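Local coordinates for protein tricorn protease (Thermoplasma acidophilum, PDB 1K32) that hydrolyses peptide bonds as a serine protease, probably admitting peptides through beta-propeller gates and degrading further the fragments that the proteasome releases, at residues A312-G317 with R339-G344; V332-R337 with G369-F374; E376-V381 with M403-E408; G390-V395 with R433-G438; I563-S568 with A617-V622. All blocks are in the same frame, centred on the assembly; numbering follows the deposited sequence.

How the contacts relate
All five contacts belong to the seven-bladed beta propeller built from strands 300-305 through 643-644. Contact 1 joins the first blade to the second, and contact 2, about 11 Å away between centres, meets the same two blades at the outer edge. Contact 3 ties the linker after the second blade to the third; contact 4 joins the third to the fourth. Their centres lie about 12 Å apart, and they share a sheet in which strands 392-397 and 401-406 pair. Along the chain contacts 1 and 2 interleave, as do 3 and 4; contact 5 follows, linking blades six and seven. The junctions represented are thus 1-2, 2-3, 3-4 and 6-7.

Contact 1 (A312-G317 with R339-G344); sequences AFVSRG and RYVRRG
Val341 lies between Val314 and Ala312 where two blades of the beta propeller pack face to face. Its two methyls divide the work: CG2 meets Val314 CG2 at 3.6 Å, and CG1 rests 4.0 Å from Ala312 CB. The division follows from the Val341 torsion (chi1 180°), which puts CG1 beside the carbonyl carbon and CG2 beside the backbone N, one methyl for each partner. Val314 has nearly the same torsion (chi1 176°), and the two valines cross obliquely rather than meeting end on.

Strand 311-315 is the second strand of its blade and strand 338-343 the innermost of the next. Their short segments run antiparallel, axes 7.1 Å apart at closest approach, but they belong to separate sheets, and what joins them here is apolar contact.

Asp302, on the innermost strand of the first blade, ties the layers together. It shares backbone bonding with Val314, and its carboxylate takes both the amide of Val341 and the guanidinium of Arg342, so a polar tie between the blades flanks the apolar one. Arg339 directs its side chain to Asp359 and Glu666. Near that end of the contact its backbone carbonyl supplies the last touch, with Arg339 O 4.4 Å from Val314 CG1.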
# COMPACT_ATOMS: atom_id res chain seq x y z
N ALA A 312 -34.66 -11.20 -6.66
CA ALA A 312 -35.84 -11.55 -7.42
C ALA A 312 -35.48 -11.31 -8.87
O ALA A 312 -34.80 -10.35 -9.18
CB ALA A 312 -37.00 -10.66 -7.04
N PHE A 313 -35.92 -12.19 -9.75
CA PHE A 313 -35.66 -11.99 -11.17
C PHE A 313 -36.72 -12.71 -12.01
O PHE A 313 -37.25 -13.77 -11.63
CB PHE A 313 -34.23 -12.41 -11.53
CG PHE A 313 -34.07 -13.85 -11.84
CD1 PHE A 313 -34.24 -14.32 -13.14
CD2 PHE A 313 -33.71 -14.75 -10.85
CE1 PHE A 313 -34.07 -15.66 -13.45
CE2 PHE A 313 -33.53 -16.11 -11.14
CZ PHE A 313 -33.71 -16.56 -12.44
N VAL A 314 -37.05 -12.08 -13.13
CA VAL A 314 -38.06 -12.58 -14.03
C VAL A 314 -37.40 -13.07 -15.31
O VAL A 314 -36.46 -12.45 -15.81
CB VAL A 314 -39.06 -11.44 -14.37
CG1 VAL A 314 -40.09 -11.90 -15.39
CG2 VAL A 314 -39.73 -10.97 -13.09
N SER A 315 -37.87 -14.20 -15.82
CA SER A 315 -37.31 -14.75 -17.04
C SER A 315 -38.32 -15.60 -17.78
O SER A 315 -38.93 -16.50 -17.20
CB SER A 315 -36.07 -15.59 -16.75
OG SER A 315 -35.58 -16.18 -17.94
N ARG A 316 -38.50 -15.32 -19.06
CA ARG A 316 -39.42 -16.08 -19.88
C ARG A 316 -40.79 -16.14 -19.19
O ARG A 316 -41.43 -17.18 -19.15
CB ARG A 316 -38.87 -17.50 -20.10
CG ARG A 316 -39.28 -18.15 -21.41
CD ARG A 316 -38.75 -19.58 -21.51
NE ARG A 316 -39.23 -20.24 -22.71
CZ ARG A 316 -38.75 -20.03 -23.93
NH1 ARG A 316 -39.27 -20.68 -24.98
NH2 ARG A 316 -37.75 -19.18 -24.11
N GLY A 317 -41.21 -15.01 -18.63
CA GLY A 317 -42.52 -14.92 -17.99
C GLY A 317 -42.66 -15.61 -16.65
O GLY A 317 -43.75 -15.69 -16.09
N ARG A 339 -45.00 -10.16 -15.16
CA ARG A 339 -44.28 -9.08 -15.83
C ARG A 339 -43.26 -8.36 -14.94
O ARG A 339 -42.18 -8.00 -15.41
CB ARG A 339 -45.27 -8.05 -16.40
CG ARG A 339 -46.19 -8.59 -17.49
CD ARG A 339 -47.02 -7.46 -18.10
NE ARG A 339 -48.04 -7.95 -19.02
CZ ARG A 339 -47.79 -8.54 -20.19
NH1 ARG A 339 -48.81 -8.95 -20.95
NH2 ARG A 339 -46.54 -8.72 -20.60
N TYR A 340 -43.62 -8.12 -13.69
CA TYR A 340 -42.72 -7.44 -12.75
C TYR A 340 -42.84 -8.06 -11.37
O TYR A 340 -43.86 -8.68 -11.04
CB TYR A 340 -43.04 -5.94 -12.66
CG TYR A 340 -43.13 -5.22 -13.99
CD1 TYR A 340 -44.36 -5.08 -14.63
CD2 TYR A 340 -41.99 -4.73 -14.62
CE1 TYR A 340 -44.45 -4.46 -15.87
CE2 TYR A 340 -42.07 -4.12 -15.87
CZ TYR A 340 -43.31 -3.99 -16.48
OH TYR A 340 -43.41 -3.38 -17.70
N VAL A 341 -41.79 -7.89 -10.58
CA VAL A 341 -41.71 -8.40 -9.22
C VAL A 341 -40.93 -7.38 -8.39
O VAL A 341 -39.87 -6.90 -8.80
CB VAL A 341 -41.00 -9.78 -9.18
CG1 VAL A 341 -40.93 -10.29 -7.76
CG2 VAL A 341 -41.74 -10.78 -10.05
N ARG A 342 -41.47 -7.04 -7.23
CA ARG A 342 -40.86 -6.05 -6.36
C ARG A 342 -40.98 -6.44 -4.90
O ARG A 342 -41.95 -7.09 -4.49
CB ARG A 342 -41.55 -4.70 -6.59
CG ARG A 342 -40.63 -3.51 -6.67
CD ARG A 342 -39.70 -3.59 -7.87
NE ARG A 342 -40.34 -3.22 -9.13
CZ ARG A 342 -39.83 -3.52 -10.33
NH1 ARG A 342 -40.45 -3.16 -11.44
NH2 ARG A 342 -38.69 -4.20 -10.41
N ARG A 343 -39.99 -6.06 -4.10
CA ARG A 343 -39.98 -6.33 -2.67
C ARG A 343 -41.27 -5.76 -2.06
O ARG A 343 -41.62 -4.61 -2.30
CB ARG A 343 -38.75 -5.68 -2.04
CG ARG A 343 -38.91 -5.13 -0.63
CD ARG A 343 -39.03 -6.22 0.40
NE ARG A 343 -38.64 -5.77 1.74
CZ ARG A 343 -39.29 -4.86 2.46
NH1 ARG A 343 -38.84 -4.53 3.66
NH2 ARG A 343 -40.37 -4.26 1.98
N GLY A 344 -41.98 -6.58 -1.29
CA GLY A 344 -43.23 -6.14 -0.68
C GLY A 344 -43.22 -6.24 0.83
O GLY A 344 -44.14 -5.75 1.50

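Contact 2 (V332-R337 with G369-F374); sequences VPEPLR and GKAEKF
A surface contact joins Pro333 and Glu334, in the link between two blades, to Ala371 and Lys373 on strand 371-373, the outermost strand of the second blade. Pro333 CG comes to 4.2 Å from Ala371 CB. The Glu334 carboxylate does more: OE1 sits 3.5 Å from Ala371 CB, while OE2 approaches Lys373 CD at 3.3 Å. The acidic group therefore lies along the aliphatic part of the lysine. Glu334 and Lys373 lie alongside each other, pointing opposite ways, and Lys373 NZ ends 5.5 Å from Glu334 OE2, a separation at which any attraction is probably weak; the charged atoms are not in contact. Bends in both chains produce this: Glu334 folds at chi2 (-65°), and Lys373 turns at its last two torsions.

In this beta propeller the chain leaves one blade by its outer strand, 329-331, and crosses to the innermost strand of the next, 338-343. Segment 332-337 makes that crossing. It begins with an inverse gamma turn centred on Pro333, closed by a bond from Glu334 N to Val332 O of 2.8 Å, consistent with the proline and glutamate both pointing at the next blade. Strand 371-373 follows a G1 bulge formed by Gly369 and Lys370. Strands 348-355 and 358-365 contribute Phe351, which touches Glu334 and Lys373, and Tyr364, which touches Pro333 and Ala371. Ala371 and Lys373 also touch a crystal neighbour.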
# COMPACT_ATOMS: atom_id res chain seq x y z
N VAL A 332 -41.95 -18.54 -8.27
CA VAL A 332 -43.20 -17.96 -7.81
C VAL A 332 -44.33 -18.83 -8.40
O VAL A 332 -44.42 -18.98 -9.62
CB VAL A 332 -43.36 -16.52 -8.29
CG1 VAL A 332 -44.67 -15.93 -7.77
CG2 VAL A 332 -42.18 -15.69 -7.81
N PRO A 333 -45.19 -19.39 -7.54
CA PRO A 333 -46.31 -20.25 -7.94
C PRO A 333 -47.47 -19.58 -8.68
O PRO A 333 -48.60 -19.55 -8.19
CB PRO A 333 -46.75 -20.87 -6.62
CG PRO A 333 -46.54 -19.75 -5.66
CD PRO A 333 -45.18 -19.21 -6.08
N GLU A 334 -47.20 -19.06 -9.87
CA GLU A 334 -48.22 -18.40 -10.69
C GLU A 334 -48.01 -18.75 -12.16
O GLU A 334 -46.86 -18.85 -12.62
CB GLU A 334 -48.16 -16.88 -10.52
CG GLU A 334 -48.50 -16.38 -9.12
CD GLU A 334 -49.95 -16.64 -8.72
OE1 GLU A 334 -50.28 -16.41 -7.54
OE2 GLU A 334 -50.75 -17.06 -9.58
N PRO A 335 -49.10 -18.96 -12.90
CA PRO A 335 -49.02 -19.30 -14.33
C PRO A 335 -48.33 -18.21 -15.15
O PRO A 335 -47.91 -17.19 -14.61
CB PRO A 335 -50.49 -19.49 -14.72
CG PRO A 335 -51.22 -18.58 -13.75
CD PRO A 335 -50.51 -18.87 -12.46
N LEU A 336 -48.24 -18.44 -16.45
CA LEU A 336 -47.57 -17.53 -17.37
C LEU A 336 -47.82 -16.04 -17.39
O LEU A 336 -48.93 -15.53 -17.21
CB LEU A 336 -47.65 -18.04 -18.80
CG LEU A 336 -46.39 -18.80 -19.21
CD1 LEU A 336 -46.45 -19.15 -20.69
CD2 LEU A 336 -45.17 -17.93 -18.93
N ARG A 337 -46.70 -15.38 -17.65
CA ARG A 337 -46.50 -13.95 -17.76
C ARG A 337 -46.56 -13.07 -16.53
O ARG A 337 -47.45 -12.23 -16.36
CB ARG A 337 -47.31 -13.35 -18.91
CG ARG A 337 -46.38 -12.96 -20.08
CD ARG A 337 -45.72 -11.61 -19.82
NE ARG A 337 -44.32 -11.48 -20.23
CZ ARG A 337 -43.89 -11.05 -21.42
NH1 ARG A 337 -42.59 -10.95 -21.65
NH2 ARG A 337 -44.76 -10.74 -22.37
N GLY A 369 -45.45 -19.33 1.63
CA GLY A 369 -45.86 -19.89 0.36
C GLY A 369 -47.26 -19.48 -0.06
O GLY A 369 -47.78 -20.00 -1.04
N LYS A 370 -47.87 -18.56 0.67
CA LYS A 370 -49.22 -18.10 0.34
C LYS A 370 -49.16 -17.03 -0.76
O LYS A 370 -48.48 -16.02 -0.62
N ALA A 371 -49.88 -17.26 -1.85
CA ALA A 371 -49.91 -16.32 -2.97
C ALA A 371 -51.34 -15.87 -3.23
O ALA A 371 -52.26 -16.69 -3.25
CB ALA A 371 -49.34 -16.98 -4.22
N GLU A 372 -51.53 -14.57 -3.43
CA GLU A 372 -52.86 -14.03 -3.69
C GLU A 372 -52.80 -13.06 -4.86
O GLU A 372 -51.82 -12.35 -5.05
N LYS A 373 -53.86 -13.05 -5.66
CA LYS A 373 -53.94 -12.17 -6.81
C LYS A 373 -55.23 -11.38 -6.69
O LYS A 373 -56.26 -11.94 -6.33
CB LYS A 373 -53.96 -12.97 -8.11
CG LYS A 373 -52.58 -13.39 -8.61
CD LYS A 373 -52.68 -14.37 -9.77
CE LYS A 373 -53.73 -13.95 -10.80
NZ LYS A 373 -53.46 -12.62 -11.40
N PHE A 374 -55.16 -10.09 -6.97
CA PHE A 374 -56.35 -9.26 -6.90
C PHE A 374 -57.00 -9.29 -8.28
O PHE A 374 -56.32 -9.49 -9.29
CB PHE A 374 -55.97 -7.85 -6.50
CG PHE A 374 -55.22 -7.78 -5.20
CD1 PHE A 374 -53.83 -7.78 -5.19
CD2 PHE A 374 -55.90 -7.70 -3.99
CE1 PHE A 374 -53.12 -7.71 -3.99
CE2 PHE A 374 -55.20 -7.63 -2.79
CZ PHE A 374 -53.81 -7.64 -2.79

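Contact 3 (E376-V381 with M403-E408); sequences ENLGNV and MTVDLE
Two methyl groups, Leu378 CD2 and Met403 CE, are modelled only 3.3 Å apart, tighter than ordinary van der Waals contact; the two methyls are in contact, though so short a separation is doubtful. The same leucine branch reaches a second partner, Val405 CG2, at 4.1 Å. One methyl of Leu378 thus makes the whole contact, touching two residues that stand two apart on the same strand.

Met403 brings its methyl there by a bent course: CG sits in the crowded position between backbone N and carbonyl carbon (chi1 63°), and the chain turns again about the bond from CG to SD. Val405 offers the methyl that lies beside its backbone N.

Leu378 belongs to the linker that carries the chain of the beta propeller from the outer strand 371-373 of one blade to the innermost strand 381-386 of the next. Met403 and Val405 lie on strand 401-406, the third strand of that next blade, so the linker residue lies against the sheet the chain is about to enter. Leu378 also touches Leu361 of the preceding blade, and the backbone at Leu378 and Gly379 is bonded to Asp359. Met403 is backed by Val395 and Pro412 from the strands adjoining its own.

Beyond Val405 the strand ends in an Asx turn: Asp406 OD1 accepts Glu408 N at 2.7 Å through its anti lone pair, with an angle of 146° at the hydrogen. The same oxygen also takes the amide of Thr409.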
# COMPACT_ATOMS: atom_id res chain seq x y z
N GLU A 376 -58.67 -6.76 -9.79
CA GLU A 376 -58.73 -5.48 -10.48
C GLU A 376 -57.82 -5.46 -11.72
O GLU A 376 -56.62 -5.67 -11.62
CB GLU A 376 -58.33 -4.35 -9.53
CG GLU A 376 -59.28 -4.19 -8.36
CD GLU A 376 -60.61 -3.58 -8.75
OE1 GLU A 376 -61.55 -3.64 -7.94
OE2 GLU A 376 -60.71 -3.03 -9.87
N ASN A 377 -58.43 -5.21 -12.87
CA ASN A 377 -57.69 -5.14 -14.13
C ASN A 377 -57.04 -3.76 -14.15
O ASN A 377 -57.73 -2.74 -14.16
CB ASN A 377 -58.66 -5.32 -15.31
CG ASN A 377 -57.94 -5.44 -16.65
OD1 ASN A 377 -58.50 -5.94 -17.62
ND2 ASN A 377 -56.70 -4.98 -16.71
N LEU A 378 -55.71 -3.73 -14.16
CA LEU A 378 -54.97 -2.47 -14.15
C LEU A 378 -54.60 -1.98 -15.54
O LEU A 378 -53.91 -0.97 -15.67
CB LEU A 378 -53.70 -2.64 -13.32
CG LEU A 378 -53.86 -3.30 -11.94
CD1 LEU A 378 -52.50 -3.49 -11.31
CD2 LEU A 378 -54.75 -2.46 -11.05
N GLY A 379 -55.07 -2.68 -16.56
CA GLY A 379 -54.75 -2.31 -17.93
C GLY A 379 -53.41 -2.92 -18.30
O GLY A 379 -53.07 -4.00 -17.81
N ASN A 380 -52.67 -2.26 -19.18
CA ASN A 380 -51.35 -2.75 -19.57
C ASN A 380 -50.33 -1.94 -18.76
O ASN A 380 -50.05 -0.77 -19.05
CB ASN A 380 -51.14 -2.58 -21.09
CG ASN A 380 -52.21 -3.28 -21.93
OD1 ASN A 380 -52.61 -4.40 -21.63
ND2 ASN A 380 -52.67 -2.62 -22.99
N VAL A 381 -49.81 -2.57 -17.72
CA VAL A 381 -48.85 -1.97 -16.80
C VAL A 381 -47.41 -1.96 -17.31
O VAL A 381 -46.93 -2.96 -17.87
CB VAL A 381 -48.91 -2.71 -15.43
CG1 VAL A 381 -47.85 -2.16 -14.47
CG2 VAL A 381 -50.32 -2.56 -14.83
N MET A 403 -51.31 5.30 -10.47
CA MET A 403 -52.31 5.00 -9.45
C MET A 403 -51.71 4.20 -8.31
O MET A 403 -50.63 3.61 -8.45
CB MET A 403 -53.45 4.21 -10.08
CG MET A 403 -53.00 2.85 -10.62
SD MET A 403 -54.09 2.03 -11.83
CE MET A 403 -54.75 0.80 -10.83
N THR A 404 -52.40 4.19 -7.18
CA THR A 404 -51.97 3.39 -6.05
C THR A 404 -52.92 2.21 -5.99
O THR A 404 -54.04 2.28 -6.50
CB THR A 404 -52.08 4.16 -4.71
OG1 THR A 404 -53.42 4.63 -4.55
CG2 THR A 404 -51.11 5.33 -4.68
N VAL A 405 -52.47 1.12 -5.40
CA VAL A 405 -53.30 -0.06 -5.27
C VAL A 405 -53.10 -0.60 -3.86
O VAL A 405 -52.00 -0.99 -3.49
CB VAL A 405 -52.91 -1.13 -6.30
CG1 VAL A 405 -53.74 -2.40 -6.08
CG2 VAL A 405 -53.14 -0.59 -7.72
N ASP A 406 -54.17 -0.61 -3.08
CA ASP A 406 -54.09 -1.10 -1.71
C ASP A 406 -53.62 -2.55 -1.75
O ASP A 406 -54.16 -3.36 -2.50
CB ASP A 406 -55.45 -0.99 -1.03
CG ASP A 406 -55.35 -1.11 0.47
OD1 ASP A 406 -55.05 -2.22 0.95
OD2 ASP A 406 -55.57 -0.10 1.17
N LEU A 407 -52.59 -2.88 -0.97
CA LEU A 407 -52.08 -4.24 -0.97
C LEU A 407 -52.90 -5.17 -0.08
O LEU A 407 -52.61 -6.36 0.03
CB LEU A 407 -50.61 -4.27 -0.54
CG LEU A 407 -49.62 -3.61 -1.50
CD1 LEU A 407 -48.22 -3.73 -0.94
CD2 LEU A 407 -49.70 -4.26 -2.86
N GLU A 408 -53.94 -4.63 0.52
CA GLU A 408 -54.79 -5.41 1.40
C GLU A 408 -56.14 -5.67 0.75
O GLU A 408 -56.64 -6.80 0.76
CB GLU A 408 -54.97 -4.68 2.73
CG GLU A 408 -55.28 -5.59 3.89
CD GLU A 408 -55.13 -4.87 5.22
OE1 GLU A 408 -55.93 -3.95 5.49
OE2 GLU A 408 -54.21 -5.24 5.99

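Contact 4 (G390-V395 with R433-G438); sequences GKFAVV and RFIAYG
Phe392 and Val394, two residues apart on strand 392-397, both face Ile435 on strand 434-441 across the interface between neighbouring blades of the beta propeller. Each strand is second in its own four-stranded sheet.

The first segment enters its strand through a turn in which Asp387 accepts the backbone amides of Lys391 and Phe392. Phe392 comes next, and its ring leans over toward the other blade, where CE2 lies 3.9 Å from Ile435 CD1. The methyl approaches the ring obliquely. Thr404 of its own sheet and Ile428 and Met459 of the neighbouring blade also touch the same phenylalanine.

Val394 then returns to the interface. Its CG2, the methyl beside the backbone N, meets Ile435 CD1 at 3.9 Å and also stands in the plane of the Phe392 ring, at its edge, 3.9 Å from CE2. Phe426 and Ile428, on the innermost strand of the next blade, press against Val394 as well.

The backbones stay well apart, with 8.6 Å between the CA atoms of Val394 and Ile435, and the isoleucine spans much of that gap. Its chain is extended at the end (chi2 178°), which delivers the single atom CD1 to both Phe392 CE2 and Val394 CG2.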
# COMPACT_ATOMS: atom_id res chain seq x y z
N GLY A 390 -44.96 -1.54 2.84
CA GLY A 390 -45.78 -2.58 2.25
C GLY A 390 -47.29 -2.45 2.36
O GLY A 390 -47.99 -3.46 2.45
N LYS A 391 -47.80 -1.23 2.35
CA LYS A 391 -49.24 -1.04 2.42
C LYS A 391 -49.86 -0.81 1.05
O LYS A 391 -51.02 -1.13 0.83
CB LYS A 391 -49.57 0.12 3.35
CG LYS A 391 -49.53 -0.26 4.82
CD LYS A 391 -49.77 0.94 5.72
CE LYS A 391 -50.23 0.49 7.10
NZ LYS A 391 -49.36 -0.58 7.67
N PHE A 392 -49.09 -0.26 0.12
CA PHE A 392 -49.63 -0.02 -1.21
C PHE A 392 -48.57 -0.05 -2.29
O PHE A 392 -47.38 0.12 -2.03
CB PHE A 392 -50.37 1.33 -1.26
CG PHE A 392 -49.47 2.53 -1.06
CD1 PHE A 392 -49.34 3.12 0.19
CD2 PHE A 392 -48.75 3.07 -2.13
CE1 PHE A 392 -48.49 4.21 0.39
CE2 PHE A 392 -47.90 4.17 -1.95
CZ PHE A 392 -47.77 4.74 -0.68
N ALA A 393 -49.01 -0.27 -3.52
CA ALA A 393 -48.13 -0.29 -4.65
C ALA A 393 -48.51 0.90 -5.52
O ALA A 393 -49.63 1.42 -5.40
CB ALA A 393 -48.30 -1.58 -5.44
N VAL A 394 -47.58 1.33 -6.36
CA VAL A 394 -47.80 2.41 -7.31
C VAL A 394 -47.64 1.75 -8.69
O VAL A 394 -46.67 1.02 -8.93
CB VAL A 394 -46.79 3.55 -7.15
CG1 VAL A 394 -47.02 4.61 -8.22
CG2 VAL A 394 -46.93 4.16 -5.75
N VAL A 395 -48.59 2.00 -9.57
CA VAL A 395 -48.61 1.41 -10.91
C VAL A 395 -48.83 2.44 -12.01
O VAL A 395 -49.48 3.46 -11.78
CB VAL A 395 -49.76 0.34 -11.00
CG1 VAL A 395 -49.96 -0.13 -12.42
CG2 VAL A 395 -49.43 -0.84 -10.10
N ARG A 433 -45.77 8.78 2.75
CA ARG A 433 -46.71 9.89 2.63
C ARG A 433 -46.81 10.58 1.26
O ARG A 433 -47.89 11.03 0.87
CB ARG A 433 -46.41 10.93 3.70
CG ARG A 433 -47.28 12.17 3.57
CD ARG A 433 -47.36 12.93 4.88
NE ARG A 433 -48.08 14.19 4.69
CZ ARG A 433 -48.30 15.07 5.66
NH1 ARG A 433 -48.96 16.19 5.40
NH2 ARG A 433 -47.87 14.82 6.89
N PHE A 434 -45.70 10.67 0.53
CA PHE A 434 -45.70 11.34 -0.76
C PHE A 434 -45.26 10.44 -1.92
O PHE A 434 -44.47 9.50 -1.76
CB PHE A 434 -44.77 12.57 -0.75
CG PHE A 434 -44.88 13.40 0.49
CD1 PHE A 434 -43.99 13.24 1.54
CD2 PHE A 434 -45.87 14.37 0.60
CE1 PHE A 434 -44.09 14.03 2.69
CE2 PHE A 434 -45.97 15.17 1.75
CZ PHE A 434 -45.08 15.00 2.79
N ILE A 435 -45.77 10.77 -3.10
CA ILE A 435 -45.42 10.06 -4.32
C ILE A 435 -45.04 11.16 -5.30
O ILE A 435 -45.85 12.02 -5.65
CB ILE A 435 -46.63 9.24 -4.86
CG1 ILE A 435 -47.11 8.25 -3.78
CG2 ILE A 435 -46.24 8.49 -6.13
CD1 ILE A 435 -48.31 7.41 -4.16
N ALA A 436 -43.78 11.17 -5.72
CA ALA A 436 -43.31 12.16 -6.68
C ALA A 436 -43.14 11.45 -8.01
O ALA A 436 -42.64 10.33 -8.05
CB ALA A 436 -41.97 12.75 -6.22
N TYR A 437 -43.56 12.11 -9.08
CA TYR A 437 -43.47 11.51 -10.40
C TYR A 437 -43.35 12.53 -11.53
O TYR A 437 -43.83 13.66 -11.42
CB TYR A 437 -44.72 10.64 -10.64
CG TYR A 437 -46.02 11.39 -10.42
CD1 TYR A 437 -46.70 11.98 -11.48
CD2 TYR A 437 -46.56 11.51 -9.15
CE1 TYR A 437 -47.89 12.69 -11.28
CE2 TYR A 437 -47.77 12.22 -8.92
CZ TYR A 437 -48.42 12.80 -10.00
OH TYR A 437 -49.56 13.54 -9.77
N GLY A 438 -42.67 12.12 -12.61
CA GLY A 438 -42.51 12.97 -13.77
C GLY A 438 -43.82 12.96 -14.55
O GLY A 438 -44.32 11.89 -14.94

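Contact 5 (I563-S568 with A617-V622)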
# COMPACT_ATOMS: atom_id res chain seq x y z
N ILE A 563 -29.29 9.49 -5.97
CA ILE A 563 -29.59 8.81 -4.72
C ILE A 563 -28.98 9.59 -3.55
O ILE A 563 -27.78 9.49 -3.28
CB ILE A 563 -29.03 7.37 -4.74
CG1 ILE A 563 -29.70 6.58 -5.87
CG2 ILE A 563 -29.27 6.67 -3.39
CD1 ILE A 563 -29.05 5.24 -6.14
N PRO A 564 -29.79 10.39 -2.85
CA PRO A 564 -29.30 11.18 -1.72
C PRO A 564 -29.07 10.31 -0.47
O PRO A 564 -29.98 9.61 -0.02
CB PRO A 564 -30.41 12.20 -1.51
CG PRO A 564 -31.63 11.39 -1.82
CD PRO A 564 -31.22 10.65 -3.08
N LEU A 565 -27.86 10.37 0.07
CA LEU A 565 -27.50 9.61 1.25
C LEU A 565 -27.20 10.55 2.41
O LEU A 565 -27.32 11.77 2.28
CB LEU A 565 -26.29 8.72 0.96
CG LEU A 565 -26.53 7.69 -0.15
CD1 LEU A 565 -25.24 6.95 -0.46
CD2 LEU A 565 -27.62 6.73 0.29
N GLU A 566 -26.78 9.99 3.54
CA GLU A 566 -26.49 10.80 4.72
C GLU A 566 -25.48 11.91 4.45
O GLU A 566 -25.80 13.09 4.59
CB GLU A 566 -25.98 9.91 5.87
CG GLU A 566 -25.80 10.67 7.18
CD GLU A 566 -25.58 9.75 8.37
OE1 GLU A 566 -25.47 10.26 9.50
OE2 GLU A 566 -25.52 8.51 8.17
N SER A 567 -24.27 11.54 4.05
CA SER A 567 -23.26 12.55 3.78
C SER A 567 -22.75 12.53 2.34
O SER A 567 -21.68 13.06 2.04
CB SER A 567 -22.09 12.41 4.76
OG SER A 567 -21.63 11.07 4.82
N SER A 568 -23.53 11.94 1.44
CA SER A 568 -23.14 11.90 0.04
C SER A 568 -24.34 11.66 -0.85
O SER A 568 -25.41 11.25 -0.38
CB SER A 568 -22.11 10.79 -0.20
OG SER A 568 -22.67 9.53 0.08
N ALA A 617 -34.52 -1.16 -0.89
CA ALA A 617 -35.42 -0.30 -0.11
C ALA A 617 -34.71 0.47 1.00
O ALA A 617 -34.94 1.66 1.18
CB ALA A 617 -36.55 -1.16 0.48
N ASP A 618 -33.85 -0.22 1.75
CA ASP A 618 -33.14 0.41 2.84
C ASP A 618 -31.88 1.15 2.38
O ASP A 618 -31.09 1.63 3.20
CB ASP A 618 -32.75 -0.65 3.87
CG ASP A 618 -31.82 -1.70 3.30
OD1 ASP A 618 -31.42 -2.61 4.05
OD2 ASP A 618 -31.49 -1.60 2.10
N ARG A 619 -31.69 1.23 1.06
CA ARG A 619 -30.53 1.91 0.48
C ARG A 619 -29.19 1.29 0.87
O ARG A 619 -28.15 1.93 0.76
CB ARG A 619 -30.52 3.39 0.87
CG ARG A 619 -31.71 4.19 0.39
CD ARG A 619 -31.53 5.67 0.71
NE ARG A 619 -32.73 6.46 0.44
CZ ARG A 619 -33.87 6.32 1.10
NH1 ARG A 619 -34.92 7.07 0.78
NH2 ARG A 619 -33.97 5.43 2.08
N LYS A 620 -29.20 0.04 1.32
CA LYS A 620 -27.96 -0.60 1.72
C LYS A 620 -27.32 -1.45 0.62
O LYS A 620 -26.10 -1.55 0.53
CB LYS A 620 -28.20 -1.47 2.96
N THR A 621 -28.15 -2.03 -0.24
CA THR A 621 -27.64 -2.87 -1.31
C THR A 621 -27.89 -2.34 -2.71
O THR A 621 -28.95 -1.80 -3.00
CB THR A 621 -28.23 -4.28 -1.21
OG1 THR A 621 -28.06 -4.77 0.12
CG2 THR A 621 -27.51 -5.22 -2.19
N VAL A 622 -26.90 -2.51 -3.57
CA VAL A 622 -26.98 -2.07 -4.96
C VAL A 622 -26.84 -3.26 -5.90
O VAL A 622 -25.96 -4.10 -5.72
CB VAL A 622 -25.86 -1.07 -5.30
CG1 VAL A 622 -26.02 -0.56 -6.73
CG2 VAL A 622 -25.86 0.08 -4.32
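Arg619 and Leu565 carry this contact, with Pro564 adding its carbonyl. The arginine chain, extended from CG to NE, lies alongside the leucine, pointing the other way, and its CD lies 4.1 Å from Leu565 CD2. Further along, Arg619 NE is 4.2 Å from Pro564 O, which stands obliquely to the guanidinium and too far to bond it.

Both segments span the hairpin turns between the innermost and second strands of adjacent blades in the beta propeller: 559-564 with 568-573, and 612-615 with 621-626. The first is closed by Leu565 N on Ser568 O (2.6 Å). At the second, Asp618 OD2 accepts Lys620 N at 2.9 Å in an Asx turn, met from above the carboxylate plane.

The charged end of Arg619 looks elsewhere: NH2 forms a salt bridge with Asp430, NH1 a weak hydrogen bond with Phe479 O, and the side chain touches Arg388 and Ala481. These residues sit on or near the corresponding hairpins of other blades. The chemistry is thus divided: the aliphatic stem lies against Leu565, while the guanidinium, anchored to an acidic partner, ties the seventh blade's hairpin to blades that are not its neighbours in sequence.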